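Local coordinates for alpha-l-arabinofuranosidase domain protein (Thermotoga maritima, PDB 4ATW) that probably hydrolyses terminal alpha-L-arabinofuranosyl residues from arabinose-containing polysaccharides and oligosaccharides, at residues Val284-Ser289 with Leu299-Phe304; Ser248-Leu253 with Cys306-Leu311; Glu295-Lys300 with Thr344-Ala349; Tyr435-Pro440 with Asn452-Thr457. All coordinates share one frame; numbering follows the deposited sequence.

Contact 1: residues Val284-Ser289 with Leu299-Phe304; sequences VWYRVS and LKDGIF
Arg287 reaches from the loop toward Asp301 on the helix, and the two charged groups approach from opposite directions to form a salt bridge. Asp301 OD2 lies at the edge of the guanidinium, near its plane, beside Arg287 NH2. The carboxylate is turned steeply, its plane 80° from that of the guanidinium, and the modelled separation is too short to be taken literally at this resolution. A bend at chi3 (-89°) turns the end of the arginine chain so that one guanidinium face meets CE1 of Tyr286, 3.4 Å above the plane. Arg287 CG in turn lies over the centre of the Tyr286 ring.

Lys300 comes from the helix side. Its NZ meets Asp301 OD1 from above the carboxylate plane, 2.9 Å away, in a salt bridge, and makes a weak 3.3 Å hydrogen bond to Tyr286 OH, which also bonds to Asp241 OD1. The two cations thus gather round one carboxylate, while Asp298 forms a salt bridge with Arg287 NH1. Glu295 binds Arg287 NE.

Val284 lies across the Asp301 carboxylate at about a right angle; its apolar contact is CG2 with Phe304 CD2, 3.7 Å apart. A strand end, a charged loop and the first turns of the next helix are joined here, as in a beta-alpha unit of a TIM barrel, the seventh in this chain.

Contact 2: residues Ser248-Leu253 with Cys306-Leu311; sequences STVYLL and CGVLVL
Val250 presses its CG2 methyl against the backbone of the helix running through Gly307 and Val308, 3.6 Å from Gly307 C and the same distance from Val308 N. This branch stands anti to the valine's own backbone N, a torsion that directs it across the interface. With no side chain at Gly307, the methyl settles directly on main-chain atoms, and the CA atoms of Val250 and Val308 come within 5.7 Å.

Methyl groups of Val308, Leu253 and Leu311 continue the contact. Val308 CG2 lies 4.2 Å from Val250 CG2, while its other branch, CG1, is 4.1 Å from Leu253 CD2. The side chains of Leu253 and Val308 cross at about a right angle. One turn further along the second helix, Leu311 extends CD2 to 3.6 Å from Val250 O and also to 4.2 Å from Leu253 CD2, its side chain set obliquely to that of Leu253.

The next shell ties both helices to their surroundings. Thr249, just before Val250, bonds through OG1 to Thr246 O and to Thr238 OG1 of strand 231-238, and the hydroxyl of Tyr251 reaches Asp393. On the other side, Cys306 is joined by a disulfide to Cys476, which ties helix 299-313 to strand 475-481, while Leu309 packs on helix 345-355.

No hydrogen bond crosses between the two segments, and every touching residue is buried. The chemistry is therefore that of close methyl packing, consistent with exclusion of water, with covalent and polar ties supplied from the surrounding shell.

Contact 3: residues Glu295-Lys300 with Thr344-Ala349; sequences EPYDLK and TPVYKA
Tyr297 and Val346 supply the apolar side-chain contact. Val346 CG2 approaches the root of the aromatic ring, 3.5 Å from Tyr297 CG and 3.6 Å from Tyr297 CB, and the two side chains lie aslant. Tyr297 CG is anti to its carbonyl carbon (chi1 -62°), which sets the ring root against that methyl. The CB atoms of Tyr297 and Thr344 are 4.0 Å apart.

A second kind of contact sets ring against backbone. The pyrrolidine of Pro345 rests on the chain entering the other helix: Pro345 CG is 3.4 Å from Asp298 C and from Leu299 N, and Pro345 CD is 3.4 Å from Tyr297 O.

No hydrogen bond spans the two segments; the hydroxyls find partners outside them. Tyr297 OH bonds to Val284 O, and Thr344 OG1 to Ala333 O. Asp298 caps a backbone N of its own helix, and Asp298 N donates to Asp301 OD2, completing a capping box. Lys300 NZ adds a weak salt bridge to Asp298 OD1.

Two helix N-termini, with Asp298 and Thr344 at the N-cap positions, are thus packed together, an arrangement consistent with consecutive outer helices of an alpha/beta barrel.

Contact 4: residues Tyr435-Pro440 with Asn452-Thr457; sequences YTLTGP and NVVDIT
This is an antiparallel strand pairing near the protein surface, in the mixed beta-sheet domain, where strand 433-438 runs between strands 455-457 and 475-481. The Thr436-Thr457 hydrogen-bonded pair holds it: Thr436 N donates to Thr457 O at 3.2 Å, and Thr457 N to Thr436 O at 3.1 Å. The first donor sits above the carbonyl plane, 37° out of it. Thr457 OG1 makes a further, weak bond to Thr436 O. Next along, Leu437 and Ile456 form a non-hydrogen-bonded pair with a CA-CA separation of 4.6 Å. Thr438 with Asp455, by register a hydrogen-bonded pair, follows.

Side chains divide between the faces. Thr436, Thr438, Asp455 and Thr457 share one; Thr438 OG1 there bonds to Phe474 O. On the other, Leu437 and Ile456 pack on Leu352 of helix 345-355. Leu437 holds CG anti to its backbone N (chi1 163°), which brings CD1 to 3.7 Å from Val454 CG1. Beyond the ladder, Pro440 crosses Val453 at about a right angle, CD 3.6 Å from Val453 CG1.

The strand directions differ by 151°. Two successive antiparallel strands joined by a long loop make a beta hairpin, consistent with the C-terminal beta-sandwich domain of family 51 arabinofuranosidases.

Helix 299-313 is the common element: contacts 1, 2 and 3 all use it, and its Leu299 reaches contact 4, where CD1 lies 3.7 Å from Val454 CG1. Contacts 1 and 3 are the closest pair, their centres about 7 Å apart, with Leu299 and Lys300 shared. Phe304 CE1, 3.4 Å from Thr249 OG1, connects contact 1 with contact 2. Between contacts 3 and 4, centres about 11 Å apart, a long, weak ion pair joins Lys348 to Asp455. The set runs from barrel to beta domain. In clan GH-A retaining glycosidases, to which family 51 belongs, the nucleophile lies at the end of barrel strand seven, so contact 1 is probably near the active site.

Contact 1: residues Val284-Ser289 with Leu299-Phe304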
loop_
_atom_site.group_PDB
_atom_site.type_symbol
_atom_site.label_atom_id
_atom_site.label_comp_id
_atom_site.label_asym_id
_atom_site.label_seq_id
_atom_site.Cartn_x
_atom_site.Cartn_y
_atom_site.Cartn_z
ATOM N N VAL A 284 9.822 2.653 2.311
ATOM C CA VAL A 284 11.213 3.051 2.415
ATOM C C VAL A 284 11.882 1.788 2.860
ATOM O O VAL A 284 11.323 1.050 3.647
ATOM C CB VAL A 284 11.393 4.105 3.485
ATOM C CG1 VAL A 284 12.823 4.154 3.915
ATOM C CG2 VAL A 284 10.895 5.448 2.958
ATOM N N TRP A 285 13.062 1.529 2.344
ATOM C CA TRP A 285 13.771 0.340 2.735
ATOM C C TRP A 285 15.203 0.429 2.255
ATOM O O TRP A 285 15.481 0.276 1.059
ATOM C CB TRP A 285 13.080 -0.873 2.136
ATOM C CG TRP A 285 13.828 -2.156 2.318
ATOM C CD1 TRP A 285 14.819 -2.404 3.216
ATOM C CD2 TRP A 285 13.631 -3.374 1.585
ATOM N NE1 TRP A 285 15.256 -3.698 3.092
ATOM C CE2 TRP A 285 14.545 -4.319 2.100
ATOM C CE3 TRP A 285 12.776 -3.756 0.549
ATOM C CZ2 TRP A 285 14.628 -5.618 1.618
ATOM C CZ3 TRP A 285 12.867 -5.042 0.076
ATOM C CH2 TRP A 285 13.788 -5.961 0.613
ATOM N N TYR A 286 16.125 0.691 3.170
ATOM C CA TYR A 286 17.509 0.781 2.752
ATOM C C TYR A 286 18.437 0.271 3.848
ATOM O O TYR A 286 19.513 -0.249 3.566
ATOM C CB TYR A 286 17.805 2.205 2.265
ATOM C CG TYR A 286 17.769 3.251 3.343
ATOM C CD1 TYR A 286 16.571 3.627 3.944
ATOM C CD2 TYR A 286 18.950 3.850 3.784
ATOM C CE1 TYR A 286 16.546 4.581 4.967
ATOM C CE2 TYR A 286 18.943 4.805 4.807
ATOM C CZ TYR A 286 17.738 5.168 5.390
ATOM O OH TYR A 286 17.744 6.147 6.357
ATOM N N ARG A 287 17.981 0.377 5.091
ATOM C CA ARG A 287 18.786 -0.015 6.229
ATOM C C ARG A 287 19.038 -1.486 6.507
ATOM O O ARG A 287 20.171 -1.925 6.595
ATOM C CB ARG A 287 18.192 0.658 7.475
ATOM C CG ARG A 287 18.344 2.174 7.486
ATOM C CD ARG A 287 17.592 2.828 8.630
ATOM N NE ARG A 287 16.234 3.133 8.243
ATOM C CZ ARG A 287 15.718 4.352 8.265
ATOM N NH1 ARG A 287 16.436 5.385 8.667
ATOM N NH2 ARG A 287 14.481 4.546 7.848
ATOM N N VAL A 288 17.976 -2.247 6.660
ATOM C CA VAL A 288 18.081 -3.657 6.963
ATOM C C VAL A 288 18.076 -4.474 5.677
ATOM O O VAL A 288 17.359 -4.169 4.736
ATOM C CB VAL A 288 16.885 -4.103 7.835
ATOM C CG1 VAL A 288 17.076 -5.524 8.297
ATOM C CG2 VAL A 288 16.712 -3.162 9.010
ATOM N N SER A 289 18.877 -5.520 5.632
ATOM C CA SER A 289 18.907 -6.367 4.462
ATOM C C SER A 289 19.121 -7.802 4.882
ATOM O O SER A 289 20.045 -8.447 4.429
ATOM C CB SER A 289 20.004 -5.928 3.499
ATOM O OG SER A 289 21.176 -5.566 4.199
ATOM N N LEU A 299 10.758 9.823 11.362
ATOM C CA LEU A 299 9.926 10.889 10.778
ATOM C C LEU A 299 10.228 11.202 9.310
ATOM O O LEU A 299 9.316 11.474 8.533
ATOM C CB LEU A 299 10.052 12.174 11.600
ATOM C CG LEU A 299 9.210 13.344 11.089
ATOM C CD1 LEU A 299 7.738 13.053 11.202
ATOM C CD2 LEU A 299 9.561 14.564 11.895
ATOM N N LYS A 300 11.510 11.188 8.950
ATOM C CA LYS A 300 11.942 11.425 7.582
ATOM C C LYS A 300 11.111 10.524 6.679
ATOM O O LYS A 300 10.443 11.006 5.762
ATOM C CB LYS A 300 13.409 11.050 7.436
ATOM C CG LYS A 300 13.946 11.077 6.021
ATOM C CD LYS A 300 15.431 10.635 5.967
ATOM C CE LYS A 300 15.630 9.117 5.760
ATOM N NZ LYS A 300 15.267 8.237 6.902
ATOM N N ASP A 301 11.145 9.215 6.962
ATOM C CA ASP A 301 10.429 8.224 6.185
ATOM C C ASP A 301 8.943 8.446 6.217
ATOM O O ASP A 301 8.259 8.255 5.209
ATOM C CB ASP A 301 10.755 6.844 6.705
ATOM C CG ASP A 301 12.242 6.599 6.781
ATOM O OD1 ASP A 301 12.952 6.897 5.791
ATOM O OD2 ASP A 301 12.709 6.106 7.830
ATOM N N GLY A 302 8.433 8.851 7.373
ATOM C CA GLY A 302 7.001 9.101 7.486
ATOM C C GLY A 302 6.518 10.218 6.565
ATOM O O GLY A 302 5.390 10.189 6.048
ATOM N N ILE A 303 7.370 11.221 6.378
ATOM C CA ILE A 303 7.041 12.336 5.499
ATOM C C ILE A 303 6.961 11.804 4.069
ATOM O O ILE A 303 6.050 12.159 3.327
ATOM C CB ILE A 303 8.104 13.461 5.598
ATOM C CG1 ILE A 303 7.986 14.150 6.964
ATOM C CG2 ILE A 303 7.975 14.430 4.430
ATOM C CD1 ILE A 303 6.619 14.718 7.274
ATOM N N PHE A 304 7.907 10.940 3.692
ATOM C CA PHE A 304 7.903 10.355 2.361
ATOM C C PHE A 304 6.580 9.646 2.142
ATOM O O PHE A 304 5.942 9.781 1.100
ATOM C CB PHE A 304 9.041 9.350 2.209
ATOM C CG PHE A 304 8.864 8.435 1.038
ATOM C CD1 PHE A 304 9.267 8.829 -0.246
ATOM C CD2 PHE A 304 8.202 7.227 1.194
ATOM C CE1 PHE A 304 9.004 8.036 -1.352
ATOM C CE2 PHE A 304 7.936 6.433 0.097
ATOM C CZ PHE A 304 8.336 6.841 -1.184
#

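Contact 2: residues Ser248-Leu253 with Cys306-Leu311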
loop_
_atom_site.group_PDB
_atom_site.type_symbol
_atom_site.label_atom_id
_atom_site.label_comp_id
_atom_site.label_asym_id
_atom_site.label_seq_id
_atom_site.Cartn_x
_atom_site.Cartn_y
_atom_site.Cartn_z
ATOM N N SER A 248 12.524 13.422 -1.385
ATOM C CA SER A 248 12.434 13.788 -2.792
ATOM C C SER A 248 12.110 12.649 -3.771
ATOM O O SER A 248 11.694 12.904 -4.909
ATOM C CB SER A 248 13.722 14.479 -3.247
ATOM O OG SER A 248 14.781 13.553 -3.439
ATOM N N THR A 249 12.278 11.402 -3.339
ATOM C CA THR A 249 11.999 10.304 -4.227
ATOM C C THR A 249 10.517 10.101 -4.395
ATOM O O THR A 249 10.100 9.164 -5.075
ATOM C CB THR A 249 12.587 8.976 -3.741
ATOM O OG1 THR A 249 12.156 8.740 -2.404
ATOM C CG2 THR A 249 14.099 8.984 -3.821
ATOM N N VAL A 250 9.694 10.925 -3.762
ATOM C CA VAL A 250 8.246 10.757 -3.948
ATOM C C VAL A 250 7.967 11.336 -5.329
ATOM O O VAL A 250 7.025 10.957 -6.009
ATOM C CB VAL A 250 7.410 11.475 -2.824
ATOM C CG1 VAL A 250 7.951 12.821 -2.582
ATOM C CG2 VAL A 250 5.961 11.592 -3.199
ATOM N N TYR A 251 8.839 12.224 -5.774
ATOM C CA TYR A 251 8.636 12.788 -7.079
ATOM C C TYR A 251 9.318 11.964 -8.149
ATOM O O TYR A 251 9.067 12.147 -9.332
ATOM C CB TYR A 251 9.024 14.263 -7.070
ATOM C CG TYR A 251 8.016 15.013 -6.204
ATOM C CD1 TYR A 251 6.760 15.395 -6.717
ATOM C CD2 TYR A 251 8.244 15.206 -4.832
ATOM C CE1 TYR A 251 5.763 15.937 -5.885
ATOM C CE2 TYR A 251 7.251 15.740 -3.992
ATOM C CZ TYR A 251 6.017 16.097 -4.528
ATOM O OH TYR A 251 5.032 16.574 -3.704
ATOM N N LEU A 252 10.159 11.028 -7.724
ATOM C CA LEU A 252 10.797 10.107 -8.655
ATOM C C LEU A 252 9.699 9.076 -8.923
ATOM O O LEU A 252 9.390 8.763 -10.060
ATOM C CB LEU A 252 12.009 9.430 -8.011
ATOM C CG LEU A 252 12.917 8.515 -8.836
ATOM C CD1 LEU A 252 14.004 7.959 -7.957
ATOM C CD2 LEU A 252 12.117 7.389 -9.404
ATOM N N LEU A 253 9.076 8.569 -7.865
ATOM C CA LEU A 253 8.000 7.601 -8.010
ATOM C C LEU A 253 6.952 8.161 -8.966
ATOM O O LEU A 253 6.295 7.417 -9.690
ATOM C CB LEU A 253 7.364 7.300 -6.651
ATOM C CG LEU A 253 6.091 6.457 -6.784
ATOM C CD1 LEU A 253 6.420 5.017 -7.160
ATOM C CD2 LEU A 253 5.315 6.513 -5.486
ATOM N N CYS A 306 3.915 10.194 3.668
ATOM C CA CYS A 306 2.879 11.196 3.636
ATOM C C CYS A 306 2.739 11.715 2.199
ATOM O O CYS A 306 1.635 11.795 1.638
ATOM C CB CYS A 306 3.253 12.307 4.614
ATOM S SG CYS A 306 1.988 12.587 5.882
ATOM N N GLY A 307 3.880 12.034 1.608
ATOM C CA GLY A 307 3.900 12.550 0.255
ATOM C C GLY A 307 3.349 11.584 -0.773
ATOM O O GLY A 307 2.588 11.968 -1.688
ATOM N N VAL A 308 3.747 10.325 -0.644
ATOM C CA VAL A 308 3.253 9.315 -1.554
ATOM C C VAL A 308 1.714 9.319 -1.542
ATOM O O VAL A 308 1.071 9.373 -2.592
ATOM C CB VAL A 308 3.792 7.917 -1.164
ATOM C CG1 VAL A 308 3.161 6.843 -2.042
ATOM C CG2 VAL A 308 5.303 7.890 -1.341
ATOM N N LEU A 309 1.127 9.285 -0.350
ATOM C CA LEU A 309 -0.337 9.282 -0.237
ATOM C C LEU A 309 -0.961 10.500 -0.907
ATOM O O LEU A 309 -2.016 10.400 -1.539
ATOM C CB LEU A 309 -0.782 9.210 1.240
ATOM C CG LEU A 309 -0.543 7.885 1.964
ATOM C CD1 LEU A 309 -0.907 8.052 3.421
ATOM C CD2 LEU A 309 -1.329 6.773 1.316
ATOM N N VAL A 310 -0.314 11.648 -0.769
ATOM C CA VAL A 310 -0.839 12.838 -1.408
ATOM C C VAL A 310 -0.793 12.667 -2.933
ATOM O O VAL A 310 -1.749 13.030 -3.639
ATOM C CB VAL A 310 -0.031 14.076 -1.053
ATOM C CG1 VAL A 310 -0.612 15.273 -1.784
ATOM C CG2 VAL A 310 -0.022 14.292 0.449
ATOM N N LEU A 311 0.332 12.129 -3.429
ATOM C CA LEU A 311 0.539 11.879 -4.850
ATOM C C LEU A 311 -0.591 10.968 -5.351
ATOM O O LEU A 311 -1.336 11.314 -6.280
ATOM C CB LEU A 311 1.896 11.209 -5.027
ATOM C CG LEU A 311 2.246 10.926 -6.481
ATOM C CD1 LEU A 311 2.387 12.225 -7.225
ATOM C CD2 LEU A 311 3.532 10.154 -6.579
#

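Contact 3: residues Glu295-Lys300 with Thr344-Ala349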
loop_
_atom_site.group_PDB
_atom_site.type_symbol
_atom_site.label_atom_id
_atom_site.label_comp_id
_atom_site.label_asym_id
_atom_site.label_seq_id
_atom_site.Cartn_x
_atom_site.Cartn_y
_atom_site.Cartn_z
ATOM N N GLU A 295 12.959 -2.761 9.602
ATOM C CA GLU A 295 13.417 -1.418 9.319
ATOM C C GLU A 295 12.926 -0.411 10.371
ATOM O O GLU A 295 11.726 -0.321 10.633
ATOM C CB GLU A 295 12.899 -1.025 7.944
ATOM C CG GLU A 295 13.534 0.217 7.341
ATOM C CD GLU A 295 14.819 -0.074 6.558
ATOM O OE1 GLU A 295 15.090 -1.267 6.337
ATOM O OE2 GLU A 295 15.541 0.878 6.158
ATOM N N PRO A 296 13.859 0.358 10.994
ATOM C CA PRO A 296 13.552 1.360 12.014
ATOM C C PRO A 296 13.162 2.671 11.363
ATOM O O PRO A 296 13.985 3.544 11.164
ATOM C CB PRO A 296 14.867 1.462 12.769
ATOM C CG PRO A 296 15.861 1.369 11.667
ATOM C CD PRO A 296 15.325 0.202 10.868
ATOM N N TYR A 297 11.893 2.813 11.047
ATOM C CA TYR A 297 11.420 4.020 10.378
ATOM C C TYR A 297 11.392 5.233 11.284
ATOM O O TYR A 297 11.001 5.135 12.447
ATOM C CB TYR A 297 10.018 3.768 9.781
ATOM C CG TYR A 297 9.986 2.678 8.715
ATOM C CD1 TYR A 297 10.581 2.883 7.472
ATOM C CD2 TYR A 297 9.401 1.443 8.960
ATOM C CE1 TYR A 297 10.590 1.885 6.495
ATOM C CE2 TYR A 297 9.413 0.444 7.999
ATOM C CZ TYR A 297 10.003 0.670 6.765
ATOM O OH TYR A 297 9.973 -0.308 5.793
ATOM N N ASP A 298 11.829 6.369 10.747
ATOM C CA ASP A 298 11.817 7.615 11.491
ATOM C C ASP A 298 10.950 8.650 10.754
ATOM O O ASP A 298 10.456 8.379 9.651
ATOM C CB ASP A 298 13.240 8.130 11.698
ATOM C CG ASP A 298 13.994 8.309 10.410
ATOM O OD1 ASP A 298 13.440 8.920 9.480
ATOM O OD2 ASP A 298 15.152 7.857 10.331
ATOM N N LEU A 299 10.758 9.823 11.362
ATOM C CA LEU A 299 9.926 10.889 10.778
ATOM C C LEU A 299 10.228 11.202 9.310
ATOM O O LEU A 299 9.316 11.474 8.533
ATOM C CB LEU A 299 10.052 12.174 11.600
ATOM C CG LEU A 299 9.210 13.344 11.089
ATOM C CD1 LEU A 299 7.738 13.053 11.202
ATOM C CD2 LEU A 299 9.561 14.564 11.895
ATOM N N LYS A 300 11.510 11.188 8.950
ATOM C CA LYS A 300 11.942 11.425 7.582
ATOM C C LYS A 300 11.111 10.524 6.679
ATOM O O LYS A 300 10.443 11.006 5.762
ATOM C CB LYS A 300 13.409 11.050 7.436
ATOM C CG LYS A 300 13.946 11.077 6.021
ATOM C CD LYS A 300 15.431 10.635 5.967
ATOM C CE LYS A 300 15.630 9.117 5.760
ATOM N NZ LYS A 300 15.267 8.237 6.902
ATOM N N THR A 344 5.225 3.414 14.079
ATOM C CA THR A 344 6.295 4.167 13.422
ATOM C C THR A 344 5.696 5.280 12.605
ATOM O O THR A 344 4.525 5.222 12.221
ATOM C CB THR A 344 7.086 3.314 12.470
ATOM O OG1 THR A 344 6.188 2.669 11.565
ATOM C CG2 THR A 344 7.916 2.304 13.238
ATOM N N PRO A 345 6.498 6.322 12.332
ATOM C CA PRO A 345 6.059 7.488 11.549
ATOM C C PRO A 345 5.300 7.118 10.269
ATOM O O PRO A 345 4.410 7.839 9.826
ATOM C CB PRO A 345 7.369 8.221 11.278
ATOM C CG PRO A 345 8.146 7.949 12.561
ATOM C CD PRO A 345 7.893 6.486 12.796
ATOM N N VAL A 346 5.648 5.972 9.688
ATOM C CA VAL A 346 4.986 5.499 8.480
ATOM C C VAL A 346 3.539 5.177 8.829
ATOM O O VAL A 346 2.616 5.523 8.090
ATOM C CB VAL A 346 5.672 4.245 7.940
ATOM C CG1 VAL A 346 5.008 3.820 6.652
ATOM C CG2 VAL A 346 7.156 4.523 7.706
ATOM N N TYR A 347 3.338 4.517 9.968
ATOM C CA TYR A 347 1.978 4.194 10.393
ATOM C C TYR A 347 1.204 5.489 10.586
ATOM O O TYR A 347 0.082 5.624 10.119
ATOM C CB TYR A 347 1.978 3.364 11.685
ATOM C CG TYR A 347 0.598 3.212 12.315
ATOM C CD1 TYR A 347 0.013 4.270 13.026
ATOM C CD2 TYR A 347 -0.153 2.060 12.145
ATOM C CE1 TYR A 347 -1.277 4.179 13.527
ATOM C CE2 TYR A 347 -1.442 1.966 12.647
ATOM C CZ TYR A 347 -1.989 3.032 13.326
ATOM O OH TYR A 347 -3.271 2.984 13.785
ATOM N N LYS A 348 1.825 6.447 11.265
ATOM C CA LYS A 348 1.190 7.720 11.525
ATOM C C LYS A 348 0.688 8.377 10.252
ATOM O O LYS A 348 -0.468 8.827 10.199
ATOM C CB LYS A 348 2.156 8.642 12.262
ATOM C CG LYS A 348 2.414 8.199 13.698
ATOM C CD LYS A 348 1.109 8.112 14.522
ATOM C CE LYS A 348 1.317 7.603 15.965
ATOM N NZ LYS A 348 0.022 7.493 16.699
ATOM N N ALA A 349 1.536 8.412 9.221
ATOM C CA ALA A 349 1.154 9.038 7.955
ATOM C C ALA A 349 -0.203 8.523 7.501
ATOM O O ALA A 349 -1.060 9.284 7.022
ATOM C CB ALA A 349 2.196 8.780 6.896
#

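Contact 4: residues Tyr435-Pro440 with Asn452-Thr457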
loop_
_atom_site.group_PDB
_atom_site.type_symbol
_atom_site.label_atom_id
_atom_site.label_comp_id
_atom_site.label_asym_id
_atom_site.label_seq_id
_atom_site.Cartn_x
_atom_site.Cartn_y
_atom_site.Cartn_z
ATOM N N TYR A 435 -5.223 19.123 11.527
ATOM C CA TYR A 435 -4.464 18.049 12.154
ATOM C C TYR A 435 -3.148 17.976 11.460
ATOM O O TYR A 435 -3.107 17.723 10.274
ATOM C CB TYR A 435 -5.173 16.713 12.029
ATOM C CG TYR A 435 -6.613 16.789 12.411
ATOM C CD1 TYR A 435 -7.553 17.292 11.518
ATOM C CD2 TYR A 435 -7.039 16.358 13.656
ATOM C CE1 TYR A 435 -8.905 17.356 11.851
ATOM C CE2 TYR A 435 -8.392 16.423 14.016
ATOM C CZ TYR A 435 -9.324 16.921 13.104
ATOM O OH TYR A 435 -10.664 16.980 13.415
ATOM N N THR A 436 -2.079 18.217 12.203
ATOM C CA THR A 436 -0.753 18.181 11.614
ATOM C C THR A 436 0.129 17.109 12.266
ATOM O O THR A 436 0.005 16.805 13.470
ATOM C CB THR A 436 -0.084 19.561 11.726
ATOM O OG1 THR A 436 0.636 19.642 12.958
ATOM C CG2 THR A 436 -1.149 20.664 11.718
ATOM N N LEU A 437 1.020 16.540 11.459
ATOM C CA LEU A 437 1.916 15.481 11.926
ATOM C C LEU A 437 3.382 15.787 11.702
ATOM O O LEU A 437 3.838 15.929 10.561
ATOM C CB LEU A 437 1.570 14.153 11.236
ATOM C CG LEU A 437 2.603 13.029 11.262
ATOM C CD1 LEU A 437 2.952 12.640 12.689
ATOM C CD2 LEU A 437 2.025 11.851 10.506
ATOM N N THR A 438 4.116 15.876 12.804
ATOM C CA THR A 438 5.544 16.154 12.735
ATOM C C THR A 438 6.123 15.724 14.068
ATOM O O THR A 438 5.458 15.006 14.817
ATOM C CB THR A 438 5.828 17.677 12.503
ATOM O OG1 THR A 438 7.201 17.877 12.109
ATOM C CG2 THR A 438 5.535 18.468 13.770
ATOM N N GLY A 439 7.346 16.163 14.354
ATOM C CA GLY A 439 7.981 15.816 15.608
ATOM C C GLY A 439 9.291 16.545 15.824
ATOM O O GLY A 439 9.687 17.363 15.002
ATOM N N PRO A 440 10.004 16.249 16.917
ATOM C CA PRO A 440 11.290 16.871 17.257
ATOM C C PRO A 440 12.271 17.182 16.112
ATOM O O PRO A 440 12.569 18.337 15.825
ATOM C CB PRO A 440 11.888 15.881 18.246
ATOM C CG PRO A 440 10.670 15.392 18.977
ATOM C CD PRO A 440 9.688 15.159 17.857
ATOM N N ASN A 452 4.761 8.372 21.622
ATOM C CA ASN A 452 4.231 9.631 21.096
ATOM C C ASN A 452 5.170 10.728 20.621
ATOM O O ASN A 452 4.719 11.848 20.371
ATOM C CB ASN A 452 3.267 10.210 22.115
ATOM C CG ASN A 452 2.052 9.353 22.265
ATOM O OD1 ASN A 452 1.285 9.187 21.320
ATOM N ND2 ASN A 452 1.878 8.764 23.436
ATOM N N VAL A 453 6.457 10.418 20.478
ATOM C CA VAL A 453 7.434 11.405 19.998
ATOM C C VAL A 453 6.947 12.040 18.683
ATOM O O VAL A 453 6.899 13.266 18.546
ATOM C CB VAL A 453 8.819 10.751 19.762
ATOM C CG1 VAL A 453 9.766 11.757 19.135
ATOM C CG2 VAL A 453 9.386 10.237 21.078
ATOM N N VAL A 454 6.594 11.181 17.726
ATOM C CA VAL A 454 6.068 11.591 16.422
ATOM C C VAL A 454 4.564 11.283 16.461
ATOM O O VAL A 454 4.177 10.119 16.598
ATOM C CB VAL A 454 6.746 10.787 15.272
ATOM C CG1 VAL A 454 6.161 11.195 13.931
ATOM C CG2 VAL A 454 8.260 11.018 15.289
ATOM N N ASP A 455 3.712 12.304 16.353
ATOM C CA ASP A 455 2.275 12.057 16.433
ATOM C C ASP A 455 1.421 13.141 15.771
ATOM O O ASP A 455 1.946 14.151 15.288
ATOM C CB ASP A 455 1.896 11.899 17.911
ATOM C CG ASP A 455 0.737 10.955 18.124
ATOM O OD1 ASP A 455 -0.030 10.728 17.169
ATOM O OD2 ASP A 455 0.585 10.446 19.253
ATOM N N ILE A 456 0.107 12.913 15.750
ATOM C CA ILE A 456 -0.852 13.845 15.161
ATOM C C ILE A 456 -1.452 14.713 16.242
ATOM O O ILE A 456 -1.800 14.220 17.316
ATOM C CB ILE A 456 -2.015 13.109 14.494
ATOM C CG1 ILE A 456 -1.473 12.193 13.397
ATOM C CG2 ILE A 456 -3.018 14.114 13.917
ATOM C CD1 ILE A 456 -2.537 11.358 12.716
ATOM N N THR A 457 -1.608 16.000 15.947
ATOM C CA THR A 457 -2.169 16.961 16.917
ATOM C C THR A 457 -3.126 17.973 16.292
ATOM O O THR A 457 -2.796 18.645 15.304
ATOM C CB THR A 457 -1.049 17.741 17.572
ATOM O OG1 THR A 457 -0.314 18.425 16.543
ATOM C CG2 THR A 457 -0.093 16.775 18.332
#